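Local coordinates for cutinase-like protein (PDB 2CZQ) that probably hydrolyses carboxylic esters, as a cutinase-like enzyme of the alpha/beta hydrolase fold, at residues T42-V47 with T60-R65; N13-G18 with T46-D51. All coordinates share one frame; numbering follows the deposited sequence. Where two conformers were deposited one is given.

Contact 1 (T42-V47 with T60-R65); sequences TIYNTV and TADIIR
Y44 and D62 meet through a phenol-to-carboxylate hydrogen bond, with Y44 OH donating to D62 OD2 over 2.6 Å. The acceptor lies at the edge of the tyrosine ring, close to its plane, and OD2 receives the proton on its syn lone pair. Ring and carboxylate are nevertheless turned 49° against each other, so the two groups are not coplanar. The same oxygen takes a second bond from the backbone: V47 N reaches D62 OD2 at 2.8 Å with a nearly straight N-H...O angle of 175°, arriving from above the carboxylate plane. D62 is placed for both by its first torsion, which sets CG opposite the backbone N (chi1 -166°) and carries the carboxylate off the helix toward the end of strand 41-45.

The charged component lies within the helix. In one of the two conformers of R65, three residues after D62, NH1 comes as close as 2.5 Å to D62 OD1, a salt bridge whose shortness makes it doubtful in detail. In that conformer the chain bends at chi2 and chi3, which brings one face of the guanidinium over Y44 OH; NH2 is then 2.9 Å from Y44 OH, but the angle is too poor for a hydrogen bond.

Nonpolar contact is modest and lies beside these bonds, at T46. T46 CG2 packs against D62 CB at 3.9 Å as the two side chains run past one another in opposite directions, while I63 CG1 comes within 3.6 Å of T46 OG1, a hydroxyl whose main partner is T14 on the adjacent strand.

Two donors on OD2 restrict the rotation of the carboxylate and, with an arginine near, probably favour its ionised form, tying helix 57-73 to Y44 of the outermost strand of the parallel sheet and to the start of the loop leading from that strand to the helix.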
loop_
_atom_site.group_PDB
_atom_site.type_symbol
_atom_site.label_atom_id
_atom_site.label_comp_id
_atom_site.label_asym_id
_atom_site.label_seq_id
_atom_site.Cartn_x
_atom_site.Cartn_y
_atom_site.Cartn_z
ATOM N N THR A 42 14.570 3.750 -4.068
ATOM C CA THR A 42 13.961 4.172 -5.323
ATOM C C THR A 42 12.459 3.962 -5.227
ATOM O O THR A 42 11.969 3.196 -4.385
ATOM C CB THR A 42 14.507 3.397 -6.543
ATOM O OG1 THR A 42 14.354 1.992 -6.314
ATOM C CG2 THR A 42 16.016 3.637 -6.761
ATOM N N ILE A 43 11.748 4.655 -6.108
ATOM C CA ILE A 43 10.298 4.600 -6.186
ATOM C C ILE A 43 9.936 3.939 -7.511
ATOM O O ILE A 43 10.248 4.471 -8.582
ATOM C CB ILE A 43 9.705 6.027 -6.107
ATOM C CG1 ILE A 43 10.081 6.706 -4.783
ATOM C CG2 ILE A 43 8.188 5.978 -6.292
ATOM C CD1 ILE A 43 9.890 8.210 -4.783
ATOM N N TYR A 44 9.296 2.774 -7.435
ATOM C CA TYR A 44 8.881 2.039 -8.620
ATOM C C TYR A 44 7.379 2.154 -8.787
ATOM O O TYR A 44 6.624 1.787 -7.882
ATOM C CB TYR A 44 9.274 0.555 -8.547
ATOM C CG TYR A 44 8.813 -0.179 -9.781
ATOM C CD1 TYR A 44 9.462 0.015 -10.995
ATOM C CD2 TYR A 44 7.694 -1.014 -9.759
ATOM C CE1 TYR A 44 9.034 -0.611 -12.142
ATOM C CE2 TYR A 44 7.254 -1.652 -10.907
ATOM C CZ TYR A 44 7.935 -1.446 -12.099
ATOM O OH TYR A 44 7.546 -2.054 -13.266
ATOM N N ASN A 45 6.956 2.638 -9.951
ATOM C CA ASN A 45 5.543 2.815 -10.256
ATOM C C ASN A 45 5.028 1.640 -11.067
ATOM O O ASN A 45 5.408 1.447 -12.228
ATOM C CB ASN A 45 5.315 4.115 -11.022
ATOM C CG ASN A 45 6.066 5.284 -10.424
ATOM O OD1 ASN A 45 6.028 5.513 -9.214
ATOM N ND2 ASN A 45 6.746 6.043 -11.276
ATOM N N THR A 46 4.165 0.842 -10.455
ATOM C CA THR A 46 3.628 -0.339 -11.112
ATOM C C THR A 46 3.048 0.009 -12.476
ATOM O O THR A 46 2.295 0.979 -12.616
ATOM C CB THR A 46 2.554 -0.923 -10.219
ATOM O OG1 THR A 46 3.169 -1.283 -8.978
ATOM C CG2 THR A 46 1.974 -2.219 -10.793
ATOM N N VAL A 47 3.401 -0.788 -13.479
ATOM C CA VAL A 47 2.937 -0.554 -14.836
ATOM C C VAL A 47 1.693 -1.390 -15.109
ATOM O O VAL A 47 1.738 -2.620 -15.089
ATOM C CB VAL A 47 4.028 -0.865 -15.879
ATOM C CG1 VAL A 47 3.496 -0.637 -17.285
ATOM C CG2 VAL A 47 5.258 -0.006 -15.631
ATOM N N THR A 60 -0.989 -6.432 -10.389
ATOM C CA THR A 60 -0.515 -7.458 -9.471
ATOM C C THR A 60 0.736 -8.151 -10.017
ATOM O O THR A 60 1.714 -8.349 -9.295
ATOM C CB THR A 60 -1.638 -8.471 -9.236
ATOM O OG1 THR A 60 -2.714 -7.826 -8.537
ATOM C CG2 THR A 60 -1.173 -9.647 -8.357
ATOM N N ALA A 61 0.695 -8.524 -11.293
ATOM C CA ALA A 61 1.821 -9.218 -11.911
ATOM C C ALA A 61 3.082 -8.360 -11.905
ATOM O O ALA A 61 4.180 -8.872 -11.678
ATOM C CB ALA A 61 1.480 -9.655 -13.322
ATOM N N ASP A 62 2.935 -7.062 -12.155
ATOM C CA ASP A 62 4.096 -6.193 -12.232
ATOM C C ASP A 62 4.694 -5.889 -10.856
ATOM O O ASP A 62 5.909 -5.739 -10.733
ATOM C CB ASP A 62 3.780 -4.923 -13.012
ATOM C CG ASP A 62 5.015 -4.176 -13.408
ATOM O OD1 ASP A 62 5.899 -4.784 -14.062
ATOM O OD2 ASP A 62 5.169 -2.981 -13.087
ATOM N N ILE A 63 3.858 -5.815 -9.820
ATOM C CA ILE A 63 4.363 -5.719 -8.448
ATOM C C ILE A 63 5.292 -6.901 -8.161
ATOM O O ILE A 63 6.423 -6.742 -7.691
ATOM C CB ILE A 63 3.199 -5.729 -7.430
ATOM C CG1 ILE A 63 2.362 -4.453 -7.528
ATOM C CG2 ILE A 63 3.726 -5.909 -5.999
ATOM C CD1 ILE A 63 1.006 -4.588 -6.832
ATOM N N ILE A 64 4.783 -8.097 -8.436
ATOM C CA ILE A 64 5.513 -9.319 -8.139
ATOM C C ILE A 64 6.763 -9.427 -9.010
ATOM O O ILE A 64 7.825 -9.828 -8.530
ATOM C CB ILE A 64 4.584 -10.544 -8.255
ATOM C CG1 ILE A 64 3.509 -10.481 -7.158
ATOM C CG2 ILE A 64 5.390 -11.835 -8.168
ATOM C CD1 ILE A 64 2.412 -11.520 -7.284
ATOM N N ARG A 65 6.644 -9.029 -10.276
ATOM C CA ARG A 65 7.791 -8.981 -11.181
ATOM C C ARG A 65 8.915 -8.122 -10.596
ATOM O O ARG A 65 10.079 -8.541 -10.582
ATOM C CB ARG A 65 7.374 -8.468 -12.562
ATOM C CG ARG A 65 8.529 -8.194 -13.524
ATOM C CD ARG A 65 8.252 -7.052 -14.495
ATOM N NE ARG A 65 9.102 -5.885 -14.260
ATOM C CZ ARG A 65 8.904 -4.964 -13.319
ATOM N NH1 ARG A 65 7.882 -5.055 -12.484
ATOM N NH2 ARG A 65 9.746 -3.946 -13.207
#

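Contact 2 (N13-G18 with T46-D51); sequences NTRGTG and TVYTAD. With EDO (1,2-ethanediol), chain D.
T14 and T46 are joined hydroxyl to hydroxyl, OG1 to OG1 at 2.7 Å, either being able to donate. In T14 the torsion that turns OG1 to T46 (chi1 -53°) leaves CG2 opposite the backbone N and against the ring of Y48. Main-chain bonds close the two ends of the contact: T46 N donates to N13 O at 3.0 Å, and G18 N to A50 O at 3.2 Å, in the carbonyl plane. A50 O also faces T17 CA in a CA-H...O contact.

Y48 and R15 exchange bonds through backbone carbonyls. Y48 OH donates to R15 O at 2.7 Å, with that oxygen at the edge of the ring and in its plane. In return R15 NH2 gives Y48 O a bond of 2.9 Å with an N-H...O angle of 148°; the bond from NH1 to the same oxygen is weak.

The contact joins the C-terminal end of strand 9-14 and the loop after it to the loop that follows strand 41-45, the neighbouring parallel strand, at the end where alpha/beta hydrolases carry their catalytic loops. Consistent with this, T14 touches a putative nucleophile elbow at G83, S85 and G87.

Water completes the polar network: one molecule accepts from R15 N and NH1 while donating to T46 O, and a second accepts from NH2. Both lie in the guanidinium plane, at its edge, and NE is taken by E19 O, so bonds from several directions fix the orientation of the group.

Nonpolar contacts supplement these bonds. A50 CB sits over the centre of one guanidinium face, 3.7 Å above the plane, and T14 CG2 approaches Y48 CE1 to 3.5 Å, the two side chains crossing at about a right angle. On the T17 side, a bound ethanediol, probably from the crystallisation liquor, donates through O2 to T17 O.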
loop_
_atom_site.group_PDB
_atom_site.type_symbol
_atom_site.label_atom_id
_atom_site.label_comp_id
_atom_site.label_asym_id
_atom_site.label_seq_id
_atom_site.Cartn_x
_atom_site.Cartn_y
_atom_site.Cartn_z
ATOM N N ASN A 13 4.787 1.355 -5.710
ATOM C CA ASN A 13 3.471 1.954 -5.538
ATOM C C ASN A 13 2.593 1.728 -6.751
ATOM O O ASN A 13 3.033 1.899 -7.895
ATOM C CB ASN A 13 3.565 3.444 -5.169
ATOM C CG ASN A 13 3.922 4.328 -6.351
ATOM O OD1 ASN A 13 3.054 4.992 -6.924
ATOM N ND2 ASN A 13 5.199 4.342 -6.724
ATOM N N THR A 14 1.355 1.324 -6.479
ATOM C CA THR A 14 0.375 1.042 -7.510
ATOM C C THR A 14 -0.760 2.050 -7.385
ATOM O O THR A 14 -1.376 2.195 -6.321
ATOM C CB THR A 14 -0.129 -0.397 -7.382
ATOM O OG1 THR A 14 0.994 -1.284 -7.353
ATOM C CG2 THR A 14 -0.919 -0.811 -8.620
ATOM N N ARG A 15 -1.025 2.743 -8.486
ATOM C CA ARG A 15 -1.880 3.920 -8.486
ATOM C C ARG A 15 -3.359 3.591 -8.652
ATOM O O ARG A 15 -3.741 2.449 -8.932
ATOM C CB ARG A 15 -1.428 4.877 -9.586
ATOM C CG ARG A 15 -1.819 4.445 -10.984
ATOM C CD ARG A 15 -1.010 5.148 -12.035
ATOM N NE ARG A 15 -1.459 4.896 -13.400
ATOM C CZ ARG A 15 -1.124 3.837 -14.124
ATOM N NH1 ARG A 15 -0.350 2.885 -13.615
ATOM N NH2 ARG A 15 -1.560 3.731 -15.371
ATOM N N GLY A 16 -4.187 4.615 -8.472
ATOM C CA GLY A 16 -5.618 4.489 -8.656
ATOM C C GLY A 16 -6.062 4.685 -10.094
ATOM O O GLY A 16 -5.329 5.228 -10.936
ATOM N N THR A 17 -7.284 4.237 -10.367
ATOM C CA THR A 17 -7.949 4.434 -11.651
ATOM C C THR A 17 -7.801 5.870 -12.121
ATOM O O THR A 17 -8.078 6.808 -11.368
ATOM C CB THR A 17 -9.444 4.116 -11.511
ATOM O OG1 THR A 17 -9.607 2.820 -10.917
ATOM C CG2 THR A 17 -10.123 4.027 -12.882
ATOM N N GLY A 18 -7.366 6.036 -13.368
ATOM C CA GLY A 18 -7.300 7.346 -13.983
ATOM C C GLY A 18 -6.048 8.149 -13.711
ATOM O O GLY A 18 -5.788 9.121 -14.415
ATOM N N THR A 46 4.165 0.842 -10.455
ATOM C CA THR A 46 3.628 -0.339 -11.112
ATOM C C THR A 46 3.048 0.009 -12.476
ATOM O O THR A 46 2.295 0.979 -12.616
ATOM C CB THR A 46 2.554 -0.923 -10.219
ATOM O OG1 THR A 46 3.169 -1.283 -8.978
ATOM C CG2 THR A 46 1.974 -2.219 -10.793
ATOM N N VAL A 47 3.401 -0.788 -13.479
ATOM C CA VAL A 47 2.937 -0.554 -14.836
ATOM C C VAL A 47 1.693 -1.390 -15.109
ATOM O O VAL A 47 1.738 -2.620 -15.089
ATOM C CB VAL A 47 4.028 -0.865 -15.879
ATOM C CG1 VAL A 47 3.496 -0.637 -17.285
ATOM C CG2 VAL A 47 5.258 -0.006 -15.631
ATOM N N TYR A 48 0.583 -0.698 -15.335
ATOM C CA TYR A 48 -0.674 -1.310 -15.747
ATOM C C TYR A 48 -1.599 -0.201 -16.206
ATOM O O TYR A 48 -1.254 0.976 -16.111
ATOM C CB TYR A 48 -1.291 -2.187 -14.642
ATOM C CG TYR A 48 -2.063 -1.494 -13.535
ATOM C CD1 TYR A 48 -1.506 -0.465 -12.773
ATOM C CD2 TYR A 48 -3.350 -1.930 -13.210
ATOM C CE1 TYR A 48 -2.239 0.138 -11.744
ATOM C CE2 TYR A 48 -4.080 -1.344 -12.190
ATOM C CZ TYR A 48 -3.524 -0.319 -11.463
ATOM O OH TYR A 48 -4.267 0.238 -10.451
ATOM N N THR A 49 -2.762 -0.569 -16.729
ATOM C CA THR A 49 -3.650 0.425 -17.324
ATOM C C THR A 49 -4.377 1.278 -16.293
ATOM O O THR A 49 -4.757 2.405 -16.599
ATOM C CB THR A 49 -4.700 -0.229 -18.232
ATOM O OG1 THR A 49 -5.365 -1.269 -17.508
ATOM C CG2 THR A 49 -4.061 -0.914 -19.445
ATOM N N ALA A 50 -4.600 0.739 -15.093
ATOM C CA ALA A 50 -5.414 1.415 -14.080
ATOM C C ALA A 50 -6.734 1.889 -14.702
ATOM O O ALA A 50 -7.143 3.037 -14.540
ATOM C CB ALA A 50 -4.636 2.575 -13.433
ATOM N N ASP A 51 -7.383 0.992 -15.441
ATOM C CA ASP A 51 -8.604 1.342 -16.158
ATOM C C ASP A 51 -9.830 1.121 -15.275
ATOM O O ASP A 51 -9.752 0.458 -14.233
ATOM C CB ASP A 51 -8.715 0.584 -17.490
ATOM C CG ASP A 51 -8.873 -0.908 -17.308
ATOM O OD1 ASP A 51 -9.953 -1.342 -16.853
ATOM O OD2 ASP A 51 -7.969 -1.718 -17.602
HETATM C C1 EDO D . -9.992 7.920 -7.635
HETATM O O1 EDO D . -10.119 8.638 -8.843
HETATM C C2 EDO D . -8.633 7.265 -7.587
HETATM O O2 EDO D . -8.522 6.272 -8.582
HETATM O O HOH W 1 0.753 2.413 -10.868
HETATM O O HOH W 2 -3.620 5.691 -16.325
HETATM O O HOH W 3 -6.274 5.026 -16.111
#

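In the fold
Contacts 1 and 2 share T46 and V47, where strand 41-45 gives way to its following loop, and their centres lie about 10 Å apart. Contact 1 is partly buried and joins the edge strand to helix 57-73; contact 2 is more deeply buried and larger, 454 against 252 Å², joining the end of strand 9-14 and its loop to the loop after strand 41-45. Chemistry differs accordingly: the first centres on the D62 carboxylate, whereas the second sets the R15 guanidinium among neutral carbonyls and ordered water, with a hydroxyl pair at the strand end. Between them run the strand pairing of Y44 O with N13 N, the probable N45-N13 side-chain bond and the packing of I63 on T14.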